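Local atomic coordinates of oligopeptide-binding protein oppA (PDB entry 3DRF), a protein that binds oligopeptides, including those larger than three amino acids, as the receptor of the OppABCDF ABC transporter that takes them up. Residues N187-E192 with S480-F485; K366-S371 with A521-Y526; D507-K512 with T517-A522. All coordinates share one frame; numbering follows the deposited sequence.

Contact 1: N187-E192 with S480-F485; sequences NGYFLE and SQQDLF
Tyr189 and Gln482 meet at the phenol end of the ring: OH lies 3.5 Å from Gln482 CG, and the ring and amide planes stand 83° apart. Gln482 keeps CG beside its backbone N and then bends at chi2 (-85°), which turns the amide away from a straight continuation and presents the CG methylene to the hydroxyl. The polar ends find partners outside the pair, Tyr189 OH with Asp509 and the Gln482 amide with Asn506. Asn187 fixes the loop through an Asx turn, its OD1 accepting from Tyr189 N at 2.9 Å. Across from it, helix 482-485 also packs on the bound peptide through Asp483 and Leu484, consistent with a place at the edge of the binding cavity of the closed Venus fly-trap. Because Gly188 has no side chain, Asp483 OD2 can approach its CA to 3.6 Å; a CB there would run into that oxygen. Its positive phi of 82° is a second reason for a glycine. No direct hydrogen bond joins the segments; one water does, donating to Gly188 O at 2.9 Å and to Asp483 OD2 at 2.7 Å. The other carboxylate oxygen, Asp483 OD1, is held by the hydroxyls of Thr137 and Ser139.

Contact 2: K366-S371 with A521-Y526; sequences KQFTSS and AAFVKY
Phe368 lies against Phe523 in an offset stack that docks the loop 366-371 on helix 516-533 of this periplasmic-binding-protein fold. The ring centroids are 4.7 Å apart and the planes diverge by 29°, so the stack is splayed rather than strictly parallel. Its tightest point is one rim atom: Phe523 CD2 sits over a face of the Phe368 ring, displaced from the centre, at 3.5 Å from Phe368 CG. The Phe368 methylene adds to the stack over the Phe523 face, with CB 4.1 Å from the Phe523 centroid and close enough to the ring normal to count as a CH-pi contact. Phe523 has chi1 at -95°, well off a staggered value, probably to fit the stack, while Phe368 has an ordinary first torsion, CG beside its backbone N. Gln367 CB lies over the opposite face of Phe368, 4.2 Å above its plane, so that ring is sandwiched. Pro479 touches both phenylalanines and Ile361 adds to the packing on Phe523, which is buried. With an alanine in place of Phe368, the stack would be lost and the face of Phe523 would probably be left without its aromatic cover, opening a gap between loop and helix. Gln527 NE2 also bonds to the backbone oxygens of both Phe368 and Phe523. Two residues along the loop the contact thins out. Ser370 and Val524 are partly exposed, and no hydrogen bond links the two segments. Ser370 holds OG anti to its backbone N, where it pairs with the hydroxyl of Ser372, leaving its methylene to face the helix. That side of the contact comes down to one apolar approach, Ser370 CB to Val524 CG2 at 4.1 Å.

Contact 3: D507-K512 with T517-A522; sequences DIDSAK and TYRKAA
Tyr518 and Asp507 both swing CG away from their backbone N, at chi1 -176° and -160°, and these torsions bring hydroxyl and carboxylate together. Tyr518 OH donates to Asp507 OD1 at 2.6 Å; OD1 accepts with its syn lone pair, the side of its other oxygen, and the carboxylate is nearly perpendicular to the ring. Lys512 closes over one face of the same ring: its CB stands 3.5 Å from the Tyr518 centroid, almost on the normal, while the extended chain carries on past the hydroxyl. The ring is thus gripped at its edge and on a face. Arg519 stretches out from CG to NE along the other side of the contact. NE gives a bond to Ile508 O at 2.8 Å (N-H...O 157°), with the acceptor in the guanidinium plane. NH2 forms a salt bridge with Asp509 OD1 at 3.0 Å, and NH1 pairs with Glu478. The other oxygen of Asp509, OD2, also takes a hydrogen bond from Ser480. Between these polar groups, Ile508 CG1 rests against Ala522 CB at 3.7 Å. Within the turn, Ser510 N and OG both reach Asp507 O from one face of its plane. Pairing Ile508 with Ala522 and Lys512 with Tyr518 shows the chain doubling back, as in a helical hairpin, here made by the consecutive helices 499-508 and 516-533.

In the fold
Contacts 2 and 3 use the same helix, 516-533, overlap at Ala521 and Ala522, and have centres about 21 and 23 Å from the chain centre; contact 1, its centre about 11 Å away, is more central, yet all three are only partly buried, and only contact 3 has an exposed touching residue. The chemistry differs with position. Neither contact 1, bridged by a water, nor contact 2, an aromatic stack, has a direct hydrogen bond between its segments; contact 3, with 414 Å² buried, combines charged and hydroxyl bonds with apolar packing. Asp509 of contact 3 receives Tyr189 and Ser480 of contact 1, Gln481 meets Tyr526 of contact 2, and Ile508 packs on Phe523. Contact 3 is local in sequence.

Contact 1: N187-E192 with S480-F485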
loop_
_atom_site.group_PDB
_atom_site.type_symbol
_atom_site.label_atom_id
_atom_site.label_comp_id
_atom_site.label_asym_id
_atom_site.label_seq_id
_atom_site.Cartn_x
_atom_site.Cartn_y
_atom_site.Cartn_z
ATOM N N ASN A 187 -1.191 7.731 9.743
ATOM C CA ASN A 187 -2.145 8.844 9.458
ATOM C C ASN A 187 -1.891 9.658 8.132
ATOM O O ASN A 187 -2.769 10.205 7.591
ATOM C CB ASN A 187 -2.231 9.780 10.704
ATOM C CG ASN A 187 -0.951 10.596 10.944
ATOM O OD1 ASN A 187 -0.637 11.511 10.241
ATOM N ND2 ASN A 187 -0.206 10.199 11.948
ATOM N N GLY A 188 -0.627 9.695 7.693
ATOM C CA GLY A 188 -0.224 10.321 6.420
ATOM C C GLY A 188 -0.029 11.833 6.472
ATOM O O GLY A 188 0.503 12.388 5.584
ATOM N N TYR A 189 -0.462 12.486 7.540
ATOM C CA TYR A 189 -0.339 13.971 7.714
ATOM C C TYR A 189 1.043 14.417 8.210
ATOM O O TYR A 189 1.432 15.507 7.981
ATOM C CB TYR A 189 -1.491 14.505 8.589
ATOM C CG TYR A 189 -2.830 14.428 7.856
ATOM C CD1 TYR A 189 -3.155 15.360 6.907
ATOM C CD2 TYR A 189 -3.734 13.379 8.081
ATOM C CE1 TYR A 189 -4.362 15.317 6.207
ATOM C CE2 TYR A 189 -4.950 13.297 7.373
ATOM C CZ TYR A 189 -5.245 14.283 6.433
ATOM O OH TYR A 189 -6.411 14.268 5.697
ATOM N N PHE A 190 1.756 13.526 8.884
ATOM C CA PHE A 190 3.204 13.697 9.131
ATOM C C PHE A 190 3.831 12.336 8.901
ATOM O O PHE A 190 3.237 11.325 9.083
ATOM C CB PHE A 190 3.545 14.320 10.492
ATOM C CG PHE A 190 3.108 13.504 11.695
ATOM C CD1 PHE A 190 3.953 12.537 12.260
ATOM C CD2 PHE A 190 1.844 13.731 12.288
ATOM C CE1 PHE A 190 3.533 11.807 13.394
ATOM C CE2 PHE A 190 1.450 13.000 13.390
ATOM C CZ PHE A 190 2.262 12.072 13.961
ATOM N N LEU A 191 5.055 12.375 8.432
ATOM C CA LEU A 191 5.788 11.160 8.030
ATOM C C LEU A 191 6.538 10.573 9.230
ATOM O O LEU A 191 6.718 11.210 10.235
ATOM C CB LEU A 191 6.755 11.473 6.834
ATOM C CG LEU A 191 6.043 12.063 5.572
ATOM C CD1 LEU A 191 7.054 12.475 4.473
ATOM C CD2 LEU A 191 4.962 11.036 5.016
ATOM N N GLU A 192 7.017 9.349 9.041
ATOM C CA GLU A 192 7.492 8.556 10.187
ATOM C C GLU A 192 8.811 7.885 9.954
ATOM O O GLU A 192 9.154 7.001 10.674
ATOM C CB GLU A 192 6.419 7.484 10.571
ATOM C CG GLU A 192 4.993 8.064 10.805
ATOM C CD GLU A 192 3.982 7.023 11.237
ATOM O OE1 GLU A 192 4.320 6.072 11.932
ATOM O OE2 GLU A 192 2.855 7.210 10.882
ATOM N N SER A 480 -8.117 6.523 7.087
ATOM C CA SER A 480 -8.276 7.537 6.027
ATOM C C SER A 480 -7.607 7.071 4.720
ATOM O O SER A 480 -6.527 6.564 4.721
ATOM C CB SER A 480 -7.670 8.870 6.494
ATOM O OG SER A 480 -7.955 9.832 5.468
ATOM N N GLN A 481 -8.328 7.274 3.638
ATOM C CA GLN A 481 -7.859 6.893 2.299
ATOM C C GLN A 481 -7.499 8.083 1.406
ATOM O O GLN A 481 -7.437 7.956 0.236
ATOM C CB GLN A 481 -8.847 5.936 1.607
ATOM C CG GLN A 481 -9.008 4.650 2.499
ATOM C CD GLN A 481 -9.822 3.572 1.797
ATOM O OE1 GLN A 481 -10.634 3.835 0.917
ATOM N NE2 GLN A 481 -9.611 2.355 2.211
ATOM N N GLN A 482 -7.199 9.227 2.015
ATOM C CA GLN A 482 -6.612 10.370 1.275
ATOM C C GLN A 482 -5.429 9.949 0.447
ATOM O O GLN A 482 -5.289 10.433 -0.625
ATOM C CB GLN A 482 -6.126 11.485 2.251
ATOM C CG GLN A 482 -7.303 12.206 3.027
ATOM C CD GLN A 482 -7.915 13.350 2.204
ATOM O OE1 GLN A 482 -7.705 13.465 1.059
ATOM N NE2 GLN A 482 -8.722 14.161 2.842
ATOM N N ASP A 483 -4.591 9.044 0.968
ATOM C CA ASP A 483 -3.327 8.745 0.271
ATOM C C ASP A 483 -3.528 7.700 -0.860
ATOM O O ASP A 483 -2.646 7.444 -1.586
ATOM C CB ASP A 483 -2.253 8.342 1.306
ATOM C CG ASP A 483 -1.810 9.533 2.207
ATOM O OD1 ASP A 483 -2.192 10.625 1.972
ATOM O OD2 ASP A 483 -1.046 9.222 3.090
ATOM N N LEU A 484 -4.724 7.176 -0.996
ATOM C CA LEU A 484 -5.127 6.354 -2.160
ATOM C C LEU A 484 -5.892 7.141 -3.237
ATOM O O LEU A 484 -5.761 6.849 -4.393
ATOM C CB LEU A 484 -6.022 5.214 -1.682
ATOM C CG LEU A 484 -5.433 4.189 -0.692
ATOM C CD1 LEU A 484 -6.433 3.061 -0.499
ATOM C CD2 LEU A 484 -4.082 3.580 -1.169
ATOM N N PHE A 485 -6.721 8.092 -2.826
ATOM C CA PHE A 485 -7.724 8.674 -3.745
ATOM C C PHE A 485 -7.749 10.209 -3.847
ATOM O O PHE A 485 -8.436 10.724 -4.654
ATOM C CB PHE A 485 -9.109 8.186 -3.361
ATOM C CG PHE A 485 -9.271 6.685 -3.523
ATOM C CD1 PHE A 485 -9.116 6.064 -4.756
ATOM C CD2 PHE A 485 -9.548 5.934 -2.421
ATOM C CE1 PHE A 485 -9.230 4.701 -4.874
ATOM C CE2 PHE A 485 -9.678 4.512 -2.507
ATOM C CZ PHE A 485 -9.515 3.909 -3.725
HETATM O O HOH W 1 1.230 10.702 3.404
#

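Contact 2: K366-S371 with A521-Y526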
loop_
_atom_site.group_PDB
_atom_site.type_symbol
_atom_site.label_atom_id
_atom_site.label_comp_id
_atom_site.label_asym_id
_atom_site.label_seq_id
_atom_site.Cartn_x
_atom_site.Cartn_y
_atom_site.Cartn_z
ATOM N N LYS A 366 -12.509 -1.660 12.855
ATOM C CA LYS A 366 -13.834 -2.117 13.248
ATOM C C LYS A 366 -14.760 -0.970 13.609
ATOM O O LYS A 366 -15.925 -1.069 13.377
ATOM C CB LYS A 366 -13.708 -3.071 14.441
ATOM C CG LYS A 366 -15.058 -3.502 15.036
ATOM C CD LYS A 366 -14.858 -4.290 16.346
ATOM C CE LYS A 366 -15.968 -5.321 16.639
ATOM N NZ LYS A 366 -17.276 -4.739 16.889
ATOM N N GLN A 367 -14.206 0.105 14.148
ATOM C CA GLN A 367 -14.943 1.290 14.546
ATOM C C GLN A 367 -15.610 2.005 13.336
ATOM O O GLN A 367 -16.507 2.761 13.508
ATOM C CB GLN A 367 -13.988 2.237 15.360
ATOM C CG GLN A 367 -13.122 1.614 16.609
ATOM C CD GLN A 367 -11.819 2.421 17.095
ATOM O OE1 GLN A 367 -11.206 3.116 16.359
ATOM N NE2 GLN A 367 -11.452 2.247 18.335
ATOM N N PHE A 368 -15.082 1.794 12.133
ATOM C CA PHE A 368 -15.515 2.579 10.975
ATOM C C PHE A 368 -16.231 1.780 9.857
ATOM O O PHE A 368 -16.606 2.344 8.874
ATOM C CB PHE A 368 -14.337 3.484 10.523
ATOM C CG PHE A 368 -13.902 4.482 11.576
ATOM C CD1 PHE A 368 -12.617 4.537 12.040
ATOM C CD2 PHE A 368 -14.807 5.362 12.118
ATOM C CE1 PHE A 368 -12.271 5.435 12.981
ATOM C CE2 PHE A 368 -14.470 6.252 13.065
ATOM C CZ PHE A 368 -13.193 6.318 13.504
ATOM N N THR A 369 -16.492 0.487 10.095
ATOM C CA THR A 369 -17.275 -0.404 9.189
ATOM C C THR A 369 -18.738 -0.465 9.592
ATOM O O THR A 369 -19.054 -0.141 10.687
ATOM C CB THR A 369 -16.696 -1.878 9.163
ATOM O OG1 THR A 369 -16.841 -2.495 10.445
ATOM C CG2 THR A 369 -15.244 -1.874 8.802
ATOM N N SER A 370 -19.610 -0.882 8.661
ATOM C CA SER A 370 -21.054 -0.992 8.931
ATOM C C SER A 370 -21.649 -2.095 8.069
ATOM O O SER A 370 -21.511 -2.091 6.899
ATOM C CB SER A 370 -21.745 0.336 8.579
ATOM O OG SER A 370 -23.129 0.247 8.813
ATOM N N SER A 371 -22.381 -3.012 8.698
ATOM C CA SER A 371 -23.141 -4.014 7.974
ATOM C C SER A 371 -24.290 -3.381 7.172
ATOM O O SER A 371 -24.863 -4.032 6.364
ATOM C CB SER A 371 -23.601 -5.125 8.939
ATOM O OG SER A 371 -24.565 -4.646 9.844
ATOM N N ALA A 521 -20.078 8.548 10.776
ATOM C CA ALA A 521 -21.042 8.890 9.710
ATOM C C ALA A 521 -20.352 9.359 8.421
ATOM O O ALA A 521 -20.821 9.040 7.362
ATOM C CB ALA A 521 -22.077 9.938 10.225
ATOM N N ALA A 522 -19.257 10.086 8.559
ATOM C CA ALA A 522 -18.487 10.471 7.389
ATOM C C ALA A 522 -17.877 9.256 6.690
ATOM O O ALA A 522 -17.933 9.171 5.522
ATOM C CB ALA A 522 -17.422 11.455 7.841
ATOM N N PHE A 523 -17.363 8.308 7.449
ATOM C CA PHE A 523 -16.841 7.055 6.872
ATOM C C PHE A 523 -17.951 6.254 6.176
ATOM O O PHE A 523 -17.718 5.712 5.161
ATOM C CB PHE A 523 -16.130 6.181 7.940
ATOM C CG PHE A 523 -14.617 6.378 7.985
ATOM C CD1 PHE A 523 -13.791 6.000 6.939
ATOM C CD2 PHE A 523 -14.027 6.953 9.094
ATOM C CE1 PHE A 523 -12.423 6.177 6.985
ATOM C CE2 PHE A 523 -12.631 7.112 9.169
ATOM C CZ PHE A 523 -11.844 6.738 8.100
ATOM N N VAL A 524 -19.137 6.203 6.762
ATOM C CA VAL A 524 -20.252 5.462 6.126
ATOM C C VAL A 524 -20.625 6.141 4.781
ATOM O O VAL A 524 -20.823 5.490 3.815
ATOM C CB VAL A 524 -21.486 5.382 7.075
ATOM C CG1 VAL A 524 -22.739 4.932 6.292
ATOM C CG2 VAL A 524 -21.209 4.412 8.213
ATOM N N LYS A 525 -20.759 7.446 4.808
ATOM C CA LYS A 525 -21.124 8.216 3.584
ATOM C C LYS A 525 -20.110 7.999 2.464
ATOM O O LYS A 525 -20.486 7.744 1.368
ATOM C CB LYS A 525 -21.353 9.699 3.904
ATOM C CG LYS A 525 -21.794 10.487 2.645
ATOM C CD LYS A 525 -22.026 11.965 2.969
ATOM C CE LYS A 525 -22.720 12.728 1.843
ATOM N NZ LYS A 525 -21.874 12.772 0.594
ATOM N N TYR A 526 -18.835 8.079 2.807
ATOM C CA TYR A 526 -17.749 7.779 1.880
ATOM C C TYR A 526 -17.857 6.371 1.266
ATOM O O TYR A 526 -17.720 6.203 0.096
ATOM C CB TYR A 526 -16.432 7.892 2.654
ATOM C CG TYR A 526 -15.214 7.387 1.886
ATOM C CD1 TYR A 526 -14.774 8.010 0.711
ATOM C CD2 TYR A 526 -14.502 6.281 2.345
ATOM C CE1 TYR A 526 -13.632 7.513 0.033
ATOM C CE2 TYR A 526 -13.398 5.801 1.676
ATOM C CZ TYR A 526 -12.992 6.407 0.510
ATOM O OH TYR A 526 -11.874 5.939 -0.197
#

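Contact 3: D507-K512 with T517-A522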
loop_
_atom_site.group_PDB
_atom_site.type_symbol
_atom_site.label_atom_id
_atom_site.label_comp_id
_atom_site.label_asym_id
_atom_site.label_seq_id
_atom_site.Cartn_x
_atom_site.Cartn_y
_atom_site.Cartn_z
ATOM N N ASP A 507 -14.071 15.457 4.736
ATOM C CA ASP A 507 -14.984 15.428 5.921
ATOM C C ASP A 507 -14.491 14.418 6.981
ATOM O O ASP A 507 -14.546 14.697 8.146
ATOM C CB ASP A 507 -16.429 15.179 5.453
ATOM C CG ASP A 507 -17.452 15.601 6.481
ATOM O OD1 ASP A 507 -17.255 16.623 7.114
ATOM O OD2 ASP A 507 -18.438 14.948 6.593
ATOM N N ILE A 508 -14.016 13.257 6.527
ATOM C CA ILE A 508 -13.478 12.208 7.410
ATOM C C ILE A 508 -12.340 12.726 8.306
ATOM O O ILE A 508 -12.191 12.328 9.427
ATOM C CB ILE A 508 -13.062 10.998 6.546
ATOM C CG1 ILE A 508 -14.328 10.197 6.146
ATOM C CG2 ILE A 508 -12.005 10.125 7.276
ATOM C CD1 ILE A 508 -14.086 9.207 4.937
ATOM N N ASP A 509 -11.566 13.635 7.741
ATOM C CA ASP A 509 -10.368 14.146 8.451
ATOM C C ASP A 509 -10.538 15.580 8.936
ATOM O O ASP A 509 -9.632 16.168 9.382
ATOM C CB ASP A 509 -9.070 14.012 7.566
ATOM C CG ASP A 509 -8.664 12.576 7.308
ATOM O OD1 ASP A 509 -9.027 11.722 8.071
ATOM O OD2 ASP A 509 -8.036 12.372 6.311
ATOM N N SER A 510 -11.746 16.109 8.866
ATOM C CA SER A 510 -12.035 17.467 9.299
ATOM C C SER A 510 -12.048 17.613 10.849
ATOM O O SER A 510 -12.090 16.665 11.574
ATOM C CB SER A 510 -13.410 17.908 8.731
ATOM O OG SER A 510 -14.492 17.314 9.405
ATOM N N ALA A 511 -12.033 18.889 11.251
ATOM C CA ALA A 511 -12.157 19.257 12.678
ATOM C C ALA A 511 -13.465 18.716 13.277
ATOM O O ALA A 511 -13.460 18.307 14.362
ATOM C CB ALA A 511 -12.061 20.822 12.847
ATOM N N LYS A 512 -14.529 18.646 12.455
ATOM C CA LYS A 512 -15.795 18.064 12.952
ATOM C C LYS A 512 -15.642 16.576 13.294
ATOM O O LYS A 512 -16.261 16.098 14.167
ATOM C CB LYS A 512 -16.919 18.255 11.910
ATOM C CG LYS A 512 -17.339 19.739 11.760
ATOM C CD LYS A 512 -18.392 19.931 10.586
ATOM C CE LYS A 512 -18.593 21.405 10.276
ATOM N NZ LYS A 512 -19.715 21.640 9.332
ATOM N N THR A 517 -18.473 10.146 16.589
ATOM C CA THR A 517 -19.817 9.949 16.030
ATOM C C THR A 517 -19.889 10.549 14.603
ATOM O O THR A 517 -20.388 9.943 13.712
ATOM C CB THR A 517 -20.872 10.652 16.887
ATOM O OG1 THR A 517 -20.674 10.249 18.255
ATOM C CG2 THR A 517 -22.282 10.272 16.387
ATOM N N TYR A 518 -19.393 11.772 14.476
ATOM C CA TYR A 518 -19.367 12.489 13.192
ATOM C C TYR A 518 -18.421 11.767 12.192
ATOM O O TYR A 518 -18.778 11.565 11.115
ATOM C CB TYR A 518 -18.954 13.959 13.481
ATOM C CG TYR A 518 -18.996 14.811 12.210
ATOM C CD1 TYR A 518 -20.053 15.687 11.980
ATOM C CD2 TYR A 518 -17.989 14.712 11.218
ATOM C CE1 TYR A 518 -20.090 16.450 10.824
ATOM C CE2 TYR A 518 -18.060 15.486 10.065
ATOM C CZ TYR A 518 -19.099 16.327 9.871
ATOM O OH TYR A 518 -19.251 17.134 8.758
ATOM N N ARG A 519 -17.260 11.335 12.668
ATOM C CA ARG A 519 -16.319 10.630 11.799
ATOM C C ARG A 519 -16.862 9.283 11.345
ATOM O O ARG A 519 -16.706 8.975 10.211
ATOM C CB ARG A 519 -14.969 10.508 12.511
ATOM C CG ARG A 519 -13.888 10.231 11.472
ATOM C CD ARG A 519 -12.492 10.159 12.163
ATOM N NE ARG A 519 -11.433 10.165 11.097
ATOM C CZ ARG A 519 -10.361 9.392 11.083
ATOM N NH1 ARG A 519 -10.098 8.563 12.053
ATOM N NH2 ARG A 519 -9.539 9.512 10.062
ATOM N N LYS A 520 -17.568 8.568 12.204
ATOM C CA LYS A 520 -18.205 7.323 11.764
ATOM C C LYS A 520 -19.216 7.554 10.632
ATOM O O LYS A 520 -19.188 6.867 9.673
ATOM C CB LYS A 520 -18.908 6.648 12.959
ATOM C CG LYS A 520 -19.463 5.234 12.642
ATOM C CD LYS A 520 -20.242 4.709 13.903
ATOM C CE LYS A 520 -20.753 3.232 13.752
ATOM N NZ LYS A 520 -19.700 2.333 14.180
ATOM N N ALA A 521 -20.078 8.548 10.776
ATOM C CA ALA A 521 -21.042 8.890 9.710
ATOM C C ALA A 521 -20.352 9.359 8.421
ATOM O O ALA A 521 -20.821 9.040 7.362
ATOM C CB ALA A 521 -22.077 9.938 10.225
ATOM N N ALA A 522 -19.257 10.086 8.559
ATOM C CA ALA A 522 -18.487 10.471 7.389
ATOM C C ALA A 522 -17.877 9.256 6.690
ATOM O O ALA A 522 -17.933 9.171 5.522
ATOM C CB ALA A 522 -17.422 11.455 7.841
#